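Local coordinates for protein bromoperoxidase A1 (Streptomyces aureofaciens, PDB 1A8Q) that is a cofactor-free haloperoxidase of the alpha/beta hydrolase superfamily that can brominate and may chlorinate in 7-chlorotetracycline biosynthesis, at residues Arg151-Phe154 with Trp155-Thr158; Ala179-Tyr182 with Met183-Gln187; Thr158-Phe162 with Phe163-Arg167; Asn170-Thr173 with Gln174-Asp178. All coordinates share one frame; numbering follows the deposited sequence.

Contact 1 of 4, residues Arg151-Phe154 with Trp155-Thr158; sequences RSQF and WKDT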
# COMPACT_ATOMS: atom_id res chain seq x y z
N ARG A 151 14.78 -12.74 -9.87
CA ARG A 151 13.55 -12.28 -9.16
C ARG A 151 12.68 -13.36 -8.57
O ARG A 151 12.02 -13.10 -7.56
CB ARG A 151 12.80 -11.38 -10.15
CG ARG A 151 12.16 -12.05 -11.36
CD ARG A 151 11.49 -11.09 -12.35
NE ARG A 151 11.00 -11.84 -13.53
CZ ARG A 151 9.75 -12.20 -13.80
NH1 ARG A 151 8.73 -11.85 -13.01
NH2 ARG A 151 9.40 -12.92 -14.88
N SER A 152 12.57 -14.51 -9.27
CA SER A 152 11.65 -15.55 -8.73
C SER A 152 12.07 -16.05 -7.38
O SER A 152 11.28 -16.05 -6.40
CB SER A 152 11.57 -16.68 -9.76
OG SER A 152 10.65 -17.68 -9.27
N GLN A 153 13.35 -16.45 -7.22
CA GLN A 153 13.87 -16.87 -5.93
C GLN A 153 13.81 -15.68 -4.95
O GLN A 153 13.55 -15.91 -3.78
CB GLN A 153 15.36 -17.28 -6.01
CG GLN A 153 15.89 -17.89 -4.72
CD GLN A 153 15.12 -19.12 -4.28
OE1 GLN A 153 14.77 -19.99 -5.09
NE2 GLN A 153 14.84 -19.26 -2.98
N PHE A 154 14.07 -14.49 -5.47
CA PHE A 154 14.07 -13.31 -4.56
C PHE A 154 12.71 -13.11 -3.90
O PHE A 154 12.64 -12.73 -2.71
CB PHE A 154 14.47 -12.05 -5.33
CG PHE A 154 14.50 -10.82 -4.43
CD1 PHE A 154 15.46 -10.72 -3.46
CD2 PHE A 154 13.58 -9.81 -4.67
CE1 PHE A 154 15.51 -9.54 -2.66
CE2 PHE A 154 13.63 -8.64 -3.88
CZ PHE A 154 14.60 -8.56 -2.91
N TRP A 155 11.62 -13.36 -4.62
CA TRP A 155 10.29 -13.20 -3.96
C TRP A 155 10.11 -14.26 -2.91
O TRP A 155 9.49 -14.01 -1.86
CB TRP A 155 9.20 -13.23 -5.03
CG TRP A 155 9.35 -12.16 -6.06
CD1 TRP A 155 9.16 -12.32 -7.41
CD2 TRP A 155 9.61 -10.76 -5.85
NE1 TRP A 155 9.38 -11.13 -8.04
CE2 TRP A 155 9.64 -10.15 -7.11
CE3 TRP A 155 9.81 -9.98 -4.69
CZ2 TRP A 155 9.87 -8.78 -7.29
CZ3 TRP A 155 10.02 -8.61 -4.87
CH2 TRP A 155 10.06 -8.05 -6.16
N LYS A 156 10.54 -15.51 -3.17
CA LYS A 156 10.44 -16.56 -2.15
C LYS A 156 11.23 -16.17 -0.90
O LYS A 156 10.71 -16.32 0.23
CB LYS A 156 10.98 -17.89 -2.69
CG LYS A 156 10.16 -18.25 -3.95
CD LYS A 156 10.70 -19.39 -4.78
CE LYS A 156 11.37 -20.50 -4.01
NZ LYS A 156 10.37 -21.27 -3.20
N ASP A 157 12.44 -15.62 -1.09
CA ASP A 157 13.22 -15.25 0.09
C ASP A 157 12.65 -14.02 0.81
O ASP A 157 12.69 -13.98 2.05
CB ASP A 157 14.66 -14.92 -0.35
CG ASP A 157 15.40 -16.12 -0.91
OD1 ASP A 157 15.05 -17.27 -0.67
OD2 ASP A 157 16.41 -15.89 -1.61
N THR A 158 12.13 -13.08 0.07
CA THR A 158 11.56 -11.85 0.64
C THR A 158 10.28 -12.11 1.41
O THR A 158 10.01 -11.33 2.35
CB THR A 158 11.29 -10.88 -0.53
OG1 THR A 158 12.60 -10.62 -1.11
CG2 THR A 158 10.70 -9.56 -0.06
O HOH W 1 8.55 -10.39 -10.68

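Contact 2 of 4, residues Ala179-Tyr182 with Met183-Gln187; sequences AFWY and MAMAQ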
# COMPACT_ATOMS: atom_id res chain seq x y z
N ALA A 179 1.43 -17.43 -2.29
CA ALA A 179 0.60 -16.40 -2.93
C ALA A 179 1.36 -15.08 -3.18
O ALA A 179 1.10 -14.38 -4.16
CB ALA A 179 -0.63 -16.14 -2.08
N PHE A 180 2.26 -14.76 -2.24
CA PHE A 180 3.15 -13.60 -2.40
C PHE A 180 3.94 -13.76 -3.71
O PHE A 180 3.95 -12.83 -4.53
CB PHE A 180 4.09 -13.54 -1.18
CG PHE A 180 5.06 -12.37 -1.23
CD1 PHE A 180 4.71 -11.15 -0.67
CD2 PHE A 180 6.32 -12.55 -1.76
CE1 PHE A 180 5.63 -10.11 -0.71
CE2 PHE A 180 7.24 -11.50 -1.79
CZ PHE A 180 6.88 -10.28 -1.25
N TRP A 181 4.57 -14.92 -3.82
CA TRP A 181 5.34 -15.19 -5.06
C TRP A 181 4.46 -15.11 -6.28
O TRP A 181 4.84 -14.50 -7.29
CB TRP A 181 5.99 -16.56 -4.92
CG TRP A 181 6.69 -17.06 -6.17
CD1 TRP A 181 7.93 -16.76 -6.61
CD2 TRP A 181 6.09 -17.94 -7.12
NE1 TRP A 181 8.16 -17.45 -7.81
CE2 TRP A 181 7.05 -18.18 -8.12
CE3 TRP A 181 4.86 -18.59 -7.21
CZ2 TRP A 181 6.81 -19.01 -9.21
CZ3 TRP A 181 4.62 -19.44 -8.29
CH2 TRP A 181 5.59 -19.63 -9.30
N TYR A 182 3.28 -15.71 -6.27
CA TYR A 182 2.36 -15.72 -7.42
C TYR A 182 1.98 -14.31 -7.85
O TYR A 182 1.94 -14.00 -9.05
CB TYR A 182 1.09 -16.50 -6.97
CG TYR A 182 -0.04 -16.52 -7.96
CD1 TYR A 182 -1.06 -15.58 -7.93
CD2 TYR A 182 -0.14 -17.59 -8.87
CE1 TYR A 182 -2.11 -15.60 -8.82
CE2 TYR A 182 -1.22 -17.64 -9.73
CZ TYR A 182 -2.20 -16.68 -9.68
OH TYR A 182 -3.26 -16.69 -10.56
N MET A 183 1.64 -13.42 -6.90
CA MET A 183 1.34 -12.05 -7.24
C MET A 183 2.60 -11.33 -7.79
O MET A 183 2.42 -10.55 -8.74
CB MET A 183 0.80 -11.28 -5.98
CG MET A 183 -0.59 -11.89 -5.67
SD MET A 183 -1.29 -10.88 -4.29
CE MET A 183 -0.54 -11.75 -2.94
N ALA A 184 3.72 -11.57 -7.17
CA ALA A 184 4.96 -10.85 -7.60
C ALA A 184 5.41 -11.25 -8.98
O ALA A 184 5.97 -10.41 -9.71
CB ALA A 184 6.02 -11.14 -6.56
N MET A 185 5.05 -12.46 -9.46
CA MET A 185 5.52 -12.89 -10.79
C MET A 185 4.80 -12.10 -11.85
O MET A 185 5.23 -12.08 -13.02
CB MET A 185 5.29 -14.40 -10.96
CG MET A 185 6.27 -15.20 -10.08
SD MET A 185 8.01 -14.93 -10.55
CE MET A 185 7.93 -15.77 -12.14
N ALA A 186 3.71 -11.37 -11.57
CA ALA A 186 3.02 -10.58 -12.56
C ALA A 186 3.60 -9.16 -12.64
O ALA A 186 3.13 -8.42 -13.52
CB ALA A 186 1.53 -10.46 -12.22
N GLN A 187 4.57 -8.84 -11.79
CA GLN A 187 5.10 -7.46 -11.88
C GLN A 187 6.23 -7.38 -12.93
O GLN A 187 7.05 -8.29 -12.95
CB GLN A 187 5.67 -7.14 -10.52
CG GLN A 187 6.24 -5.71 -10.40
CD GLN A 187 7.03 -5.52 -9.12
OE1 GLN A 187 6.78 -4.57 -8.30
NE2 GLN A 187 8.02 -6.34 -8.89

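Contact 3 of 4, residues Thr158-Phe162 with Phe163-Arg167; sequences TAEGF and FSANR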
# COMPACT_ATOMS: atom_id res chain seq x y z
N THR A 158 12.13 -13.08 0.07
CA THR A 158 11.56 -11.85 0.64
C THR A 158 10.28 -12.11 1.41
O THR A 158 10.01 -11.33 2.35
CB THR A 158 11.29 -10.88 -0.53
OG1 THR A 158 12.60 -10.62 -1.11
CG2 THR A 158 10.70 -9.56 -0.06
N ALA A 159 9.54 -13.14 1.01
CA ALA A 159 8.28 -13.41 1.77
C ALA A 159 8.54 -13.66 3.23
O ALA A 159 7.66 -13.33 4.06
CB ALA A 159 7.57 -14.60 1.12
N GLU A 160 9.67 -14.22 3.62
CA GLU A 160 9.99 -14.49 5.02
C GLU A 160 10.00 -13.19 5.85
O GLU A 160 9.30 -13.14 6.85
CB GLU A 160 11.37 -15.15 5.17
CG GLU A 160 11.47 -16.48 4.42
CD GLU A 160 10.54 -17.54 5.01
OE1 GLU A 160 10.40 -17.62 6.25
OE2 GLU A 160 9.94 -18.32 4.23
N GLY A 161 10.70 -12.18 5.37
CA GLY A 161 10.70 -10.90 6.10
C GLY A 161 9.35 -10.20 6.01
O GLY A 161 8.94 -9.50 6.95
N PHE A 162 8.69 -10.28 4.85
CA PHE A 162 7.45 -9.55 4.65
C PHE A 162 6.41 -9.97 5.70
O PHE A 162 5.64 -9.15 6.18
CB PHE A 162 6.94 -9.87 3.24
CG PHE A 162 5.85 -8.99 2.71
CD1 PHE A 162 4.53 -9.33 2.93
CD2 PHE A 162 6.18 -7.90 1.92
CE1 PHE A 162 3.51 -8.52 2.40
CE2 PHE A 162 5.18 -7.13 1.36
CZ PHE A 162 3.87 -7.46 1.64
N PHE A 163 6.38 -11.25 6.05
CA PHE A 163 5.39 -11.77 6.99
C PHE A 163 5.99 -12.04 8.36
O PHE A 163 5.27 -12.60 9.21
CB PHE A 163 4.84 -13.13 6.47
CG PHE A 163 4.01 -13.00 5.22
CD1 PHE A 163 2.84 -12.30 5.18
CD2 PHE A 163 4.47 -13.60 4.03
CE1 PHE A 163 2.07 -12.17 4.04
CE2 PHE A 163 3.71 -13.48 2.88
CZ PHE A 163 2.52 -12.78 2.87
N SER A 164 7.23 -11.62 8.63
CA SER A 164 7.90 -11.93 9.89
C SER A 164 7.76 -13.40 10.21
O SER A 164 7.54 -13.86 11.34
CB SER A 164 7.31 -11.11 11.08
OG SER A 164 7.58 -9.74 10.81
N ALA A 165 8.05 -14.24 9.19
CA ALA A 165 7.83 -15.68 9.34
C ALA A 165 8.97 -16.36 10.08
O ALA A 165 8.99 -17.59 10.25
CB ALA A 165 7.65 -16.26 7.93
N ASN A 166 9.96 -15.59 10.51
CA ASN A 166 11.04 -16.08 11.34
C ASN A 166 10.64 -16.13 12.82
O ASN A 166 11.41 -16.67 13.62
CB ASN A 166 12.29 -15.22 11.16
CG ASN A 166 11.96 -13.75 10.98
OD1 ASN A 166 11.17 -13.13 11.69
ND2 ASN A 166 12.59 -13.15 9.96
N ARG A 167 9.49 -15.59 13.19
CA ARG A 167 9.11 -15.62 14.60
C ARG A 167 8.47 -16.94 14.98
O ARG A 167 7.52 -17.35 14.34
CB ARG A 167 8.15 -14.48 14.92
CG ARG A 167 8.69 -13.14 14.46
CD ARG A 167 9.97 -12.83 15.24
NE ARG A 167 10.24 -11.40 15.18
CZ ARG A 167 11.43 -10.90 15.53
NH1 ARG A 167 12.40 -11.73 15.90
NH2 ARG A 167 11.62 -9.60 15.52
O HOH W 2 7.49 -7.94 8.74

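Contact 4 of 4, residues Asn170-Thr173 with Gln174-Asp178; sequences NKVT and QGNKD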
# COMPACT_ATOMS: atom_id res chain seq x y z
N ASN A 170 4.46 -18.27 14.71
CA ASN A 170 3.67 -17.37 13.88
C ASN A 170 2.57 -18.16 13.16
O ASN A 170 2.64 -19.40 13.12
CB ASN A 170 4.57 -16.66 12.86
CG ASN A 170 5.14 -17.64 11.87
OD1 ASN A 170 4.42 -18.12 10.99
ND2 ASN A 170 6.41 -17.99 12.00
N LYS A 171 1.64 -17.43 12.58
CA LYS A 171 0.46 -18.01 11.95
C LYS A 171 0.51 -17.94 10.42
O LYS A 171 -0.49 -18.19 9.73
CB LYS A 171 -0.80 -17.27 12.41
CG LYS A 171 -1.73 -18.15 13.19
CD LYS A 171 -1.20 -18.66 14.51
CE LYS A 171 -2.39 -19.16 15.36
NZ LYS A 171 -2.78 -20.56 14.96
N VAL A 172 1.69 -17.61 9.92
CA VAL A 172 1.87 -17.50 8.47
C VAL A 172 1.85 -18.91 7.87
O VAL A 172 2.58 -19.80 8.34
CB VAL A 172 3.23 -16.85 8.16
CG1 VAL A 172 3.34 -16.63 6.65
CG2 VAL A 172 3.37 -15.51 8.89
N THR A 173 1.12 -19.08 6.77
CA THR A 173 1.09 -20.39 6.14
C THR A 173 2.08 -20.46 4.99
O THR A 173 2.49 -19.40 4.47
CB THR A 173 -0.31 -20.65 5.54
OG1 THR A 173 -0.59 -19.68 4.53
CG2 THR A 173 -1.40 -20.43 6.60
N GLN A 174 2.31 -21.68 4.52
CA GLN A 174 3.17 -21.78 3.32
C GLN A 174 2.40 -21.15 2.17
O GLN A 174 2.92 -20.51 1.27
CB GLN A 174 3.49 -23.24 2.99
CG GLN A 174 4.30 -23.41 1.70
CD GLN A 174 5.65 -22.75 1.79
OE1 GLN A 174 6.30 -22.86 2.84
NE2 GLN A 174 6.08 -22.02 0.77
N GLY A 175 1.06 -21.34 2.20
CA GLY A 175 0.20 -20.70 1.21
C GLY A 175 0.40 -19.21 1.11
O GLY A 175 0.28 -18.62 0.04
N ASN A 176 0.56 -18.48 2.24
CA ASN A 176 0.75 -17.04 2.19
C ASN A 176 2.03 -16.73 1.35
O ASN A 176 1.98 -15.78 0.58
CB ASN A 176 1.02 -16.50 3.63
CG ASN A 176 -0.21 -16.21 4.46
OD1 ASN A 176 -0.27 -16.60 5.62
ND2 ASN A 176 -1.22 -15.51 3.94
N LYS A 177 3.05 -17.49 1.63
CA LYS A 177 4.33 -17.26 0.93
C LYS A 177 4.20 -17.58 -0.56
O LYS A 177 4.74 -16.86 -1.42
CB LYS A 177 5.44 -18.08 1.55
CG LYS A 177 5.70 -17.87 3.04
CD LYS A 177 6.69 -18.93 3.59
CE LYS A 177 6.71 -18.78 5.12
NZ LYS A 177 7.82 -19.60 5.72
N ASP A 178 3.49 -18.68 -0.86
CA ASP A 178 3.29 -19.02 -2.26
C ASP A 178 2.44 -17.99 -2.98
O ASP A 178 2.65 -17.67 -4.14
CB ASP A 178 2.64 -20.41 -2.40
CG ASP A 178 3.57 -21.54 -1.98
OD1 ASP A 178 4.79 -21.41 -1.84
OD2 ASP A 178 3.03 -22.61 -1.64

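Contact 1 of 4, residues Arg151-Phe154 with Trp155-Thr158
Phe154 and Thr158 are one turn apart on helix 137-162, and their contact is part of a run of i to i+4 pairings along this helix of the alpha/beta hydrolase fold. Trp155 N donates to Arg151 O, and Asp157 N donates to Gln153 O at 2.9 Å; the bond from Lys156 N to Ser152 O is weak.

Gln153 and Asp157 are exposed, and their side chains meet at the surface. Gln153 NE2 donates to Asp157 OD1 at 3.1 Å. The oxygen lies close to the amide plane of Gln153, but the nitrogen approaches from above the carboxylate plane. Separately, a water accepts from both Arg151 NH1 and Trp155 NE1, and so ties the guanidinium edge to the indole.

The aromatic contact pairs Phe154 with the buried Trp155. Phe154 CD2 sits over one face of the Trp155 indole, toward its rim. The Phe154 ring and the six-membered ring of Trp155 are inclined at 54°, with CE2 of Phe154 3.7 Å from CZ3 of Trp155. Trp155 also meets Trp28 edge-to-face and packs on Ala184 of helix 174-184.

Phe154 O accepts twice from Thr158, from opposite faces of its carbonyl plane: the backbone N at 2.8 Å and OG1 at 2.6 Å. With OG1 anti to its own carbonyl carbon (chi1 -62°), the hydroxyl oxygen of Thr158 also stands 3.3 Å above the centre of the Phe154 ring.

Contact 2 of 4, residues Ala179-Tyr182 with Met183-Gln187
Met185 folds back over the indole of Trp181, one helical turn earlier. Its CB lies 3.7 Å from Trp181 O, the carbonyl that also accepts from Met185 N. CG is anti to the carbonyl carbon (chi1 -71°), which turns the chain back toward the tryptophan. This carbon does most of the touching. It comes within 3.2 Å of Trp181 O and sits over one face of the indole, 3.8 Å from the centroid of the five-membered ring and 19° off its normal. That is a CH-pi contact. The bend at chi2 then carries SD along to the pyrrole side. SD lies 3.7 Å from NE1 of Trp181 and approaches the five-membered ring obliquely. The indole N-H is not spent on the sulfur: Trp181 NE1 is hydrogen-bonded to Ser152 OG of helix 137-162.

Met183 takes a different path along the helix. The chain bends at chi3, and CG and CE both lie against the carbonyl oxygen of Ala179, with CE within 3.3 Å of Ala179 O. The same oxygen accepts from Met183 N at 3.0 Å. Ala184 N is held by Phe180 O at 2.9 Å.

The chain then turns: Ala184 to Gln187 form a type I beta turn, with Gln187 N bonded to Ala184 O. Phe180 points to another side of the helix, where it packs on Ala159 and Phe162. The pairing of Met185 with Trp181 is a Met-aromatic contact between residues four apart, near the C-terminal end of helix 174-184.

Contact 3 of 4, residues Thr158-Phe162 with Phe163-Arg167
Glu160 O accepts from Ala165 N at 2.9 Å, in a nearly straight bond (173°) that lies in the carbonyl plane. Inside this bond, Ser164 N reaches Gly161 O at 3.2 Å, from well above the carbonyl plane. Phe163 N still makes the ordinary helical bond to Ala159 O. A water lies within hydrogen-bonding distance of Gly161 O (2.8 Å) and Ser164 OG (2.7 Å) and probably links them. Ser164 OG is also hydrogen-bonded to Asp222 O.

Further out, Glu160 OE1 packs against CB of Ala165, while OE2 forms a salt bridge with Lys177 of the next helix. Phe162 and Phe163 meet edge-to-face, with planes at 73°. Phe162 CD1 stands 3.9 Å above the centre of the Phe163 ring. Phe163 CG lies beside its backbone N (chi1 -68°), which brings the ring back against the last turn, where CD2 is 3.2 Å from Ala159 O.

Phe162 also meets the ring of catalytic His252 edge-to-face, so this helix end borders the active site. The paired bonds, with Ser164 at positive phi, form a Schellman motif that ends helix 137-162.

Contact 4 of 4, residues Asn170-Thr173 with Gln174-Asp178
The flat amide of Asn176 turns its oxygen back to Thr173. Thr173 N donates to Asn176 OD1 at 3.1 Å. The bond is nearly straight at the hydrogen (173°), and the donor is tilted 23° from the plane of the amide carbonyl. Thr173 OG1 makes a second, weak bond to the same oxygen. The other end of the amide, ND2, is bonded to Met256 O. Together these partners would limit the rotation of the group. The side of Asn176 is lined by Val172, whose CG1 lies 3.8 Å from both CB and OD1 of Asn176.

Three other flat groups make local bonds. The amide of Asn170 closes an Asx turn: its OD1 accepts from Val172 N at 3.0 Å, in the carbonyl plane and on a lone pair. Across the first helical turn, Gln174 NE2 donates to Asp178 OD1. The acceptor lies in the Gln174 amide plane, but the carboxylate is met from above.

Thr173 is the N-cap of helix 174-184. Its OG1 stands between the backbone N and the carbonyl carbon; this position (chi1 62°) brings it to Asn176 N, from which it accepts at 2.8 Å. The return bond from Thr173 N to OD1 completes a capping box. The weak bond from Lys177 N to Thr173 O begins the helical pattern.

Chemically, Thr173 and Asn176 each give a backbone N-H and receive one with a side-chain oxygen. The cap gives Asn176 N a stronger partner than its weak bond to Thr173 O, since the carbonyl four residues back lies outside the helix. It marks the start of the helix and probably helps to define it.

All four contacts lie on two successive helices, the loop between them and the turn after the second helix, inserted between strands 112-118 and 215-220, where alpha/beta hydrolases commonly carry their cap. Along the chain the order is contact 1, contact 3, contact 4, contact 2. Contacts 1 and 3 share helix 137-162 and Thr158; contacts 4 and 2 share helix 174-184. Contacts 3 and 4 touch (centres about 9 Å apart), as do 1 and 2 (about 10 Å), so the helices pack along their length. Contacts 2 and 3 also touch. The pair borders the active site: the side chains of Phe162 and Phe180 lie about 3 and 7 Å from that of His252, and about 6 and 9 Å from that of Ser94.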